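Local coordinates for Sn-glycerol-3-phosphate ABC transporter substrate-binding protein UspB (Mycobacterium tuberculosis, PDB 4MFI) that probably delivers glycerophosphocholine to an ABC transporter in the membrane, serving as its extracytoplasmic substrate-binding protein, at residues G122-D127 with N322-I327; G344-R349 with D373-T378; E400-R405 with K411-I416. All coordinates share one frame; numbering follows the deposited sequence.

Contact 1: G122-D127 with N322-I327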
loop_
_atom_site.group_PDB
_atom_site.type_symbol
_atom_site.label_atom_id
_atom_site.label_comp_id
_atom_site.label_asym_id
_atom_site.label_seq_id
_atom_site.Cartn_x
_atom_site.Cartn_y
_atom_site.Cartn_z
ATOM N N GLY A 122 24.485 -3.583 -6.171
ATOM C CA GLY A 122 25.635 -4.456 -6.049
ATOM C C GLY A 122 26.937 -3.699 -5.877
ATOM O O GLY A 122 27.881 -4.217 -5.295
ATOM N N GLN A 123 26.988 -2.474 -6.391
ATOM C CA GLN A 123 28.188 -1.650 -6.301
ATOM C C GLN A 123 28.346 -1.090 -4.889
ATOM O O GLN A 123 29.446 -1.085 -4.324
ATOM C CB GLN A 123 28.112 -0.508 -7.322
ATOM C CG GLN A 123 29.239 0.512 -7.229
ATOM C CD GLN A 123 29.104 1.623 -8.260
ATOM O OE1 GLN A 123 28.421 1.469 -9.274
ATOM N NE2 GLN A 123 29.757 2.751 -8.000
ATOM N N VAL A 124 27.231 -0.640 -4.324
ATOM C CA VAL A 124 27.200 -0.006 -3.011
ATOM C C VAL A 124 27.106 -1.071 -1.907
ATOM O O VAL A 124 27.419 -0.810 -0.742
ATOM C CB VAL A 124 26.031 1.029 -2.954
ATOM C CG1 VAL A 124 25.821 1.591 -1.553
ATOM C CG2 VAL A 124 26.300 2.170 -3.936
ATOM N N GLY A 125 26.696 -2.282 -2.278
ATOM C CA GLY A 125 26.591 -3.371 -1.319
ATOM C C GLY A 125 25.315 -3.338 -0.494
ATOM O O GLY A 125 25.334 -3.619 0.710
ATOM N N VAL A 126 24.201 -2.983 -1.128
ATOM C CA VAL A 126 22.916 -2.983 -0.443
ATOM C C VAL A 126 22.486 -4.421 -0.155
ATOM O O VAL A 126 22.519 -5.280 -1.044
ATOM C CB VAL A 126 21.843 -2.266 -1.287
ATOM C CG1 VAL A 126 20.491 -2.300 -0.580
ATOM C CG2 VAL A 126 22.272 -0.829 -1.575
ATOM N N ASP A 127 22.091 -4.687 1.088
ATOM C CA ASP A 127 21.669 -6.028 1.488
ATOM C C ASP A 127 20.216 -6.255 1.055
ATOM O O ASP A 127 19.292 -6.217 1.866
ATOM C CB ASP A 127 21.828 -6.202 2.999
ATOM C CG ASP A 127 21.622 -7.636 3.453
ATOM O OD1 ASP A 127 21.483 -8.529 2.589
ATOM O OD2 ASP A 127 21.612 -7.872 4.680
ATOM N N ASN A 322 25.614 8.617 -4.772
ATOM C CA ASN A 322 25.320 9.294 -3.507
ATOM C C ASN A 322 23.850 9.192 -3.125
ATOM O O ASN A 322 23.508 9.020 -1.951
ATOM C CB ASN A 322 25.762 10.757 -3.551
ATOM C CG ASN A 322 27.264 10.903 -3.624
ATOM O OD1 ASN A 322 28.005 10.017 -3.195
ATOM N ND2 ASN A 322 27.725 12.028 -4.163
ATOM N N ALA A 323 22.983 9.292 -4.125
ATOM C CA ALA A 323 21.551 9.157 -3.903
ATOM C C ALA A 323 21.213 7.775 -3.338
ATOM O O ALA A 323 20.406 7.657 -2.405
ATOM C CB ALA A 323 20.791 9.425 -5.192
ATOM N N LEU A 324 21.838 6.731 -3.881
ATOM C CA LEU A 324 21.583 5.385 -3.376
ATOM C C LEU A 324 22.152 5.177 -1.974
ATOM O O LEU A 324 21.538 4.494 -1.152
ATOM C CB LEU A 324 22.098 4.301 -4.332
ATOM C CG LEU A 324 21.786 2.888 -3.820
ATOM C CD1 LEU A 324 20.272 2.667 -3.726
ATOM C CD2 LEU A 324 22.432 1.808 -4.652
ATOM N N LYS A 325 23.317 5.759 -1.695
ATOM C CA LYS A 325 23.856 5.706 -0.335
ATOM C C LYS A 325 22.839 6.262 0.659
ATOM O O LYS A 325 22.628 5.695 1.741
ATOM C CB LYS A 325 25.162 6.492 -0.234
ATOM C CG LYS A 325 26.338 5.824 -0.920
ATOM C CD LYS A 325 27.552 6.750 -0.935
ATOM C CE LYS A 325 28.762 6.079 -1.554
ATOM N NZ LYS A 325 29.903 7.027 -1.692
ATOM N N PHE A 326 22.204 7.371 0.292
ATOM C CA PHE A 326 21.171 7.951 1.142
ATOM C C PHE A 326 19.971 7.023 1.295
ATOM O O PHE A 326 19.523 6.751 2.415
ATOM C CB PHE A 326 20.712 9.308 0.601
ATOM C CG PHE A 326 19.617 9.934 1.416
ATOM C CD1 PHE A 326 19.899 10.524 2.641
ATOM C CD2 PHE A 326 18.301 9.907 0.970
ATOM C CE1 PHE A 326 18.894 11.091 3.400
ATOM C CE2 PHE A 326 17.286 10.475 1.724
ATOM C CZ PHE A 326 17.585 11.070 2.941
ATOM N N ILE A 327 19.444 6.548 0.171
ATOM C CA ILE A 327 18.270 5.684 0.191
ATOM C C ILE A 327 18.532 4.418 0.995
ATOM O O ILE A 327 17.706 4.030 1.820
ATOM C CB ILE A 327 17.825 5.312 -1.236
ATOM C CG1 ILE A 327 17.250 6.537 -1.947
ATOM C CG2 ILE A 327 16.786 4.206 -1.209
ATOM C CD1 ILE A 327 17.000 6.302 -3.415
#

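Contact 2: G344-R349 with D373-T378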
loop_
_atom_site.group_PDB
_atom_site.type_symbol
_atom_site.label_atom_id
_atom_site.label_comp_id
_atom_site.label_asym_id
_atom_site.label_seq_id
_atom_site.Cartn_x
_atom_site.Cartn_y
_atom_site.Cartn_z
ATOM N N GLY A 344 4.001 5.048 11.926
ATOM C CA GLY A 344 2.986 4.025 11.751
ATOM C C GLY A 344 3.125 3.233 10.465
ATOM O O GLY A 344 2.395 2.258 10.256
ATOM N N TYR A 345 4.049 3.644 9.595
ATOM C CA TYR A 345 4.403 2.819 8.444
ATOM C C TYR A 345 5.148 1.584 8.935
ATOM O O TYR A 345 5.577 1.531 10.089
ATOM C CB TYR A 345 5.213 3.614 7.407
ATOM C CG TYR A 345 4.359 4.649 6.729
ATOM C CD1 TYR A 345 3.369 4.271 5.829
ATOM C CD2 TYR A 345 4.508 6.001 7.011
ATOM C CE1 TYR A 345 2.558 5.211 5.223
ATOM C CE2 TYR A 345 3.702 6.945 6.405
ATOM C CZ TYR A 345 2.729 6.547 5.516
ATOM O OH TYR A 345 1.922 7.485 4.915
ATOM N N LEU A 346 5.283 0.584 8.074
ATOM C CA LEU A 346 5.830 -0.705 8.480
ATOM C C LEU A 346 7.331 -0.782 8.203
ATOM O O LEU A 346 7.803 -0.259 7.195
ATOM C CB LEU A 346 5.091 -1.825 7.741
ATOM C CG LEU A 346 3.572 -1.806 7.938
ATOM C CD1 LEU A 346 2.884 -2.884 7.114
ATOM C CD2 LEU A 346 3.228 -1.946 9.414
ATOM N N PRO A 347 8.095 -1.438 9.094
ATOM C CA PRO A 347 9.531 -1.599 8.828
ATOM C C PRO A 347 9.751 -2.368 7.527
ATOM O O PRO A 347 9.082 -3.382 7.298
ATOM C CB PRO A 347 10.030 -2.414 10.033
ATOM C CG PRO A 347 8.987 -2.216 11.100
ATOM C CD PRO A 347 7.689 -2.051 10.368
ATOM N N VAL A 348 10.670 -1.896 6.684
ATOM C CA VAL A 348 10.830 -2.487 5.358
ATOM C C VAL A 348 11.937 -3.540 5.300
ATOM O O VAL A 348 12.166 -4.141 4.247
ATOM C CB VAL A 348 11.064 -1.407 4.276
ATOM C CG1 VAL A 348 9.973 -0.335 4.349
ATOM C CG2 VAL A 348 12.449 -0.769 4.416
ATOM N N ARG A 349 12.610 -3.762 6.432
ATOM C CA ARG A 349 13.699 -4.730 6.518
ATOM C C ARG A 349 13.305 -5.896 7.399
ATOM O O ARG A 349 12.750 -5.692 8.488
ATOM C CB ARG A 349 14.960 -4.076 7.103
ATOM C CG ARG A 349 15.542 -2.956 6.246
ATOM C CD ARG A 349 16.203 -3.501 4.986
ATOM N NE ARG A 349 17.435 -4.191 5.335
ATOM C CZ ARG A 349 18.653 -3.691 5.158
ATOM N NH1 ARG A 349 18.818 -2.491 4.605
ATOM N NH2 ARG A 349 19.706 -4.394 5.534
ATOM N N ASP A 373 3.622 -9.140 11.388
ATOM C CA ASP A 373 3.628 -10.568 11.106
ATOM C C ASP A 373 2.939 -10.925 9.796
ATOM O O ASP A 373 3.171 -11.999 9.243
ATOM C CB ASP A 373 3.014 -11.340 12.274
ATOM C CG ASP A 373 3.898 -11.323 13.514
ATOM O OD1 ASP A 373 5.098 -10.987 13.402
ATOM O OD2 ASP A 373 3.394 -11.650 14.607
ATOM N N GLN A 374 2.113 -10.019 9.285
ATOM C CA GLN A 374 1.450 -10.269 8.011
ATOM C C GLN A 374 2.373 -10.038 6.805
ATOM O O GLN A 374 2.102 -10.537 5.713
ATOM C CB GLN A 374 0.179 -9.419 7.882
ATOM C CG GLN A 374 -0.678 -9.818 6.691
ATOM C CD GLN A 374 -2.005 -9.089 6.588
ATOM O OE1 GLN A 374 -2.973 -9.648 6.076
ATOM N NE2 GLN A 374 -2.055 -7.839 7.049
ATOM N N LEU A 375 3.456 -9.285 6.988
ATOM C CA LEU A 375 4.332 -8.936 5.856
ATOM C C LEU A 375 4.840 -10.092 4.962
ATOM O O LEU A 375 4.870 -9.946 3.734
ATOM C CB LEU A 375 5.499 -8.047 6.317
ATOM C CG LEU A 375 5.110 -6.582 6.540
ATOM C CD1 LEU A 375 6.263 -5.775 7.122
ATOM C CD2 LEU A 375 4.624 -5.945 5.245
ATOM N N PRO A 376 5.226 -11.243 5.555
ATOM C CA PRO A 376 5.687 -12.349 4.705
ATOM C C PRO A 376 4.552 -12.997 3.918
ATOM O O PRO A 376 4.812 -13.862 3.081
ATOM C CB PRO A 376 6.241 -13.365 5.714
ATOM C CG PRO A 376 6.496 -12.585 6.947
ATOM C CD PRO A 376 5.450 -11.533 6.982
ATOM N N HIS A 377 3.319 -12.575 4.186
ATOM C CA HIS A 377 2.138 -13.187 3.592
ATOM C C HIS A 377 1.397 -12.205 2.708
ATOM O O HIS A 377 0.182 -12.252 2.560
ATOM C CB HIS A 377 1.244 -13.721 4.703
ATOM C CG HIS A 377 1.964 -14.627 5.643
ATOM N ND1 HIS A 377 2.396 -15.881 5.276
ATOM C CD2 HIS A 377 2.365 -14.449 6.924
ATOM C CE1 HIS A 377 3.012 -16.450 6.297
ATOM N NE2 HIS A 377 3.008 -15.601 7.309
ATOM N N THR A 378 2.164 -11.313 2.111
ATOM C CA THR A 378 1.611 -10.324 1.197
ATOM C C THR A 378 2.005 -10.645 -0.244
ATOM O O THR A 378 2.904 -11.452 -0.493
ATOM C CB THR A 378 2.045 -8.884 1.567
ATOM O OG1 THR A 378 3.470 -8.829 1.682
ATOM C CG2 THR A 378 1.427 -8.461 2.890
#

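Contact 3: E400-R405 with K411-I416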
loop_
_atom_site.group_PDB
_atom_site.type_symbol
_atom_site.label_atom_id
_atom_site.label_comp_id
_atom_site.label_asym_id
_atom_site.label_seq_id
_atom_site.Cartn_x
_atom_site.Cartn_y
_atom_site.Cartn_z
ATOM N N GLU A 400 -17.596 0.899 -6.297
ATOM C CA GLU A 400 -18.466 1.792 -5.546
ATOM C C GLU A 400 -19.882 1.809 -6.132
ATOM O O GLU A 400 -20.854 1.912 -5.391
ATOM C CB GLU A 400 -17.887 3.206 -5.457
ATOM C CG GLU A 400 -18.560 4.048 -4.380
ATOM C CD GLU A 400 -18.076 5.483 -4.369
ATOM O OE1 GLU A 400 -18.383 6.223 -5.329
ATOM O OE2 GLU A 400 -17.389 5.879 -3.399
ATOM N N SER A 401 -19.988 1.699 -7.455
ATOM C CA SER A 401 -21.290 1.634 -8.119
ATOM C C SER A 401 -22.042 0.354 -7.743
ATOM O O SER A 401 -23.248 0.379 -7.489
ATOM C CB SER A 401 -21.106 1.706 -9.635
ATOM O OG SER A 401 -22.348 1.655 -10.313
ATOM N N ILE A 402 -21.321 -0.762 -7.708
ATOM C CA ILE A 402 -21.885 -2.029 -7.254
ATOM C C ILE A 402 -22.348 -1.891 -5.802
ATOM O O ILE A 402 -23.461 -2.297 -5.448
ATOM C CB ILE A 402 -20.860 -3.176 -7.402
ATOM C CG1 ILE A 402 -20.592 -3.451 -8.886
ATOM C CG2 ILE A 402 -21.339 -4.442 -6.714
ATOM C CD1 ILE A 402 -19.301 -4.237 -9.134
ATOM N N GLY A 403 -21.510 -1.270 -4.974
ATOM C CA GLY A 403 -21.808 -1.108 -3.558
ATOM C C GLY A 403 -22.936 -0.137 -3.234
ATOM O O GLY A 403 -23.840 -0.473 -2.464
ATOM N N LEU A 404 -22.885 1.069 -3.797
ATOM C CA LEU A 404 -23.879 2.096 -3.471
ATOM C C LEU A 404 -25.187 1.955 -4.233
ATOM O O LEU A 404 -26.247 2.292 -3.709
ATOM C CB LEU A 404 -23.325 3.498 -3.723
ATOM C CG LEU A 404 -22.203 3.968 -2.804
ATOM C CD1 LEU A 404 -21.736 5.340 -3.239
ATOM C CD2 LEU A 404 -22.677 4.005 -1.363
ATOM N N ARG A 405 -25.113 1.480 -5.473
ATOM C CA ARG A 405 -26.286 1.490 -6.347
ATOM C C ARG A 405 -26.746 0.093 -6.745
ATOM O O ARG A 405 -27.712 -0.059 -7.501
ATOM C CB ARG A 405 -26.003 2.331 -7.591
ATOM C CG ARG A 405 -25.779 3.795 -7.274
ATOM C CD ARG A 405 -25.759 4.647 -8.533
ATOM N NE ARG A 405 -24.404 4.947 -8.991
ATOM C CZ ARG A 405 -23.747 4.248 -9.913
ATOM N NH1 ARG A 405 -24.314 3.189 -10.484
ATOM N NH2 ARG A 405 -22.521 4.608 -10.263
ATOM N N LYS A 411 -22.089 -6.857 -15.638
ATOM C CA LYS A 411 -22.175 -5.680 -16.495
ATOM C C LYS A 411 -21.082 -4.665 -16.145
ATOM O O LYS A 411 -20.406 -4.123 -17.029
ATOM C CB LYS A 411 -23.560 -5.045 -16.384
ATOM C CG LYS A 411 -23.714 -3.769 -17.182
ATOM C CD LYS A 411 -25.011 -3.057 -16.812
ATOM C CE LYS A 411 -25.074 -1.665 -17.415
ATOM N NZ LYS A 411 -25.221 -1.716 -18.893
ATOM N N THR A 412 -20.890 -4.430 -14.851
ATOM C CA THR A 412 -19.930 -3.426 -14.407
ATOM C C THR A 412 -18.500 -3.837 -14.740
ATOM O O THR A 412 -17.749 -3.059 -15.347
ATOM C CB THR A 412 -20.075 -3.161 -12.902
ATOM O OG1 THR A 412 -21.402 -2.689 -12.638
ATOM C CG2 THR A 412 -19.071 -2.120 -12.427
ATOM N N PHE A 413 -18.136 -5.066 -14.379
ATOM C CA PHE A 413 -16.790 -5.569 -14.653
ATOM C C PHE A 413 -16.491 -5.660 -16.156
ATOM O O PHE A 413 -15.362 -5.412 -16.582
ATOM C CB PHE A 413 -16.544 -6.925 -13.977
ATOM C CG PHE A 413 -16.299 -6.841 -12.484
ATOM C CD1 PHE A 413 -16.455 -5.647 -11.790
ATOM C CD2 PHE A 413 -15.884 -7.965 -11.781
ATOM C CE1 PHE A 413 -16.213 -5.586 -10.415
ATOM C CE2 PHE A 413 -15.646 -7.915 -10.416
ATOM C CZ PHE A 413 -15.809 -6.724 -9.728
ATOM N N THR A 414 -17.497 -6.007 -16.956
ATOM C CA THR A 414 -17.319 -6.085 -18.403
ATOM C C THR A 414 -17.048 -4.711 -19.013
ATOM O O THR A 414 -16.133 -4.564 -19.831
ATOM C CB THR A 414 -18.540 -6.742 -19.078
ATOM O OG1 THR A 414 -18.709 -8.069 -18.556
ATOM C CG2 THR A 414 -18.370 -6.806 -20.587
ATOM N N ASN A 415 -17.832 -3.712 -18.611
ATOM C CA ASN A 415 -17.636 -2.334 -19.076
ATOM C C ASN A 415 -16.268 -1.820 -18.667
ATOM O O ASN A 415 -15.551 -1.210 -19.460
ATOM C CB ASN A 415 -18.733 -1.389 -18.534
ATOM C CG ASN A 415 -18.398 0.115 -18.728
ATOM O OD1 ASN A 415 -18.644 0.681 -19.797
ATOM N ND2 ASN A 415 -17.859 0.762 -17.683
ATOM N N ILE A 416 -15.912 -2.057 -17.412
ATOM C CA ILE A 416 -14.627 -1.594 -16.913
ATOM C C ILE A 416 -13.483 -2.263 -17.656
ATOM O O ILE A 416 -12.523 -1.592 -18.048
ATOM C CB ILE A 416 -14.502 -1.812 -15.409
ATOM C CG1 ILE A 416 -15.403 -0.818 -14.682
ATOM C CG2 ILE A 416 -13.057 -1.663 -14.957
ATOM C CD1 ILE A 416 -15.540 -1.118 -13.230
HETATM O O HOH W 1 -21.836 0.344 -12.718
#

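Contact 1: G122-D127 with N322-I327
Leu324, reaching out from helix 317-330, brings one methyl, CD2, up to both Val124, at the end of helix 118-124, and Val126, just beyond it. CD2 lies 4.0 Å from Val124 CG2 and 4.1 Å from Val126 CG2; leucine suits the place because its branched end lets a single methyl serve two partners. Chi1 (-178°) sets CG anti to the backbone N, and chi2 (63°) then decides which methyl reaches the valines. Val124 and Leu324 run alongside each other with their ends pointing opposite ways, whereas Val126 meets the leucine at a slant. Each valine, branched at CB, presents CG2 close to its backbone.

The other methyl of Val124 is used differently. CG1 comes to 4.3 Å from Lys325 CG, the aliphatic start of a nearly extended chain. Lysine suits this partly exposed border, since its methylenes can pack while its ammonium group stays away from the valine. Gly125 takes a positive phi (81°), easy for glycine, as the chain leaves the helix; the turn brings Val126 round to the same leucine. No hydrogen bond joins the segments.

Leu324 also packs on Leu120 and Phe121 of helix 118-124, and Val126 reaches Ala328 one turn further along helix 317-330. From this helix Ala323, Phe326 and Ile327 touch Val97 of strand 97-101, placing it between the sheet and the end of helix 118-124.

Contact 2: G344-R349 with D373-T378
Leu346 and Leu375 meet through their branched ends, with the two side chains slanting across each other. Leu346 CD1 lies 4.0 Å from Leu375 CD2, while the second methyl of Leu375, CD1, reaches back along the partner and stands 4.2 Å from Leu346 CB. The isobutyl groups therefore touch at two levels, near the end of Leu346 and close to its backbone. Leu346 has CG anti to its carbonyl carbon, beside the backbone N (chi1 -56°), and from there it extends toward the 3-10 segment 375-376 that carries Leu375.

The same CD1 of Leu375 also comes to 3.7 Å from Pro347 O, a van der Waals contact between a methyl and a carbonyl oxygen. Proline suits this place in the irregular chain between helices 333-343 and 356-364: its ring restricts phi and leaves no backbone N-H to satisfy in a buried setting.

Behind Leu375 the chain turns on its own bonds. Thr378 OG1 donates to Leu375 O at 2.7 Å, approaching at a C=O...donor angle of 142° and tilted 22° from the carbonyl plane; the same hydroxyl is hydrogen-bonded to Ser134 OG. Threonine thus ties the turn to a neighbouring helix, 133-137, while Leu375 faces Leu346. Leu346 is backbone hydrogen-bonded to Arg152 of strand 144-160, and its side chain also packs on Ala371 of helix 366-374, which leads into Leu375.

Across this buried contact there is neither a hydrogen bond nor a salt bridge, which implies that hydrophobic burial and van der Waals fit join the two segments, with polar bonds shaping the backbone on each side.

Contact 3: E400-R405 with K411-I416
Ile402 pushes its CD1 methyl against Phe413 and Thr412, making the tight part of this contact between helices 391-405 and 409-427. CD1 is 3.6 Å from Phe413 CE1, approaching the ring obliquely, and the two side chains cross at about a right angle. The same methyl lies 3.9 Å from Thr412 CG2. Isoleucine suits this buried place because CG1, set beside the backbone N (chi1 -68°), carries CD1 across to the other helix. Phe413 starts off to one side, but its ring comes back so that CE1 nears Ile402.

Thr412 belongs to both sides: CG2 and CB pack on Ile402, and OG1, itself 3.9 Å from Ile402 CG1, is hydrogen-bonded to Asp408 O, just before the start of its helix. OG1 also accepts a 3.1 Å bond from a water. On this looser side the Ser401 side chain comes no nearer than 5.0 Å to segment 411-416. In one of the serine's two conformers OG lies 2.8 Å from that water, so the bridge is doubtful.

The two helices run roughly antiparallel, with five residues between the segments, a helical hairpin near the C-terminal end of the chain. Helix 232-245 borders its apolar side: Tyr241 and Arg242 touch Ile402, and Thr234 touches Phe413. Further along the hairpin, Leu399 and Ile394 of helix 391-405 meet Phe413 and Ile416 of helix 409-427.

In the fold
Along the chain the contacts run in series. Contacts 1 and 2 have centres 22 Å apart yet touch directly: Asp127 CB packs 3.8 Å from Arg349 NH2. Arg349 also forms a salt bridge through NE with Asp130, so the chain just after 122-127 is tied to the loop of contact 2. Contact 3 is remote, its centre 45 Å from that of contact 1, and these two lie on opposite sides of the chain's centre. Contact 2, about 11 Å from the chain's centre, lies about 32 Å from contact 3 between centres and about 21 Å between nearest atoms. Solute-binding proteins of this family generally bind ligand between two lobes; no ligand marks that site here.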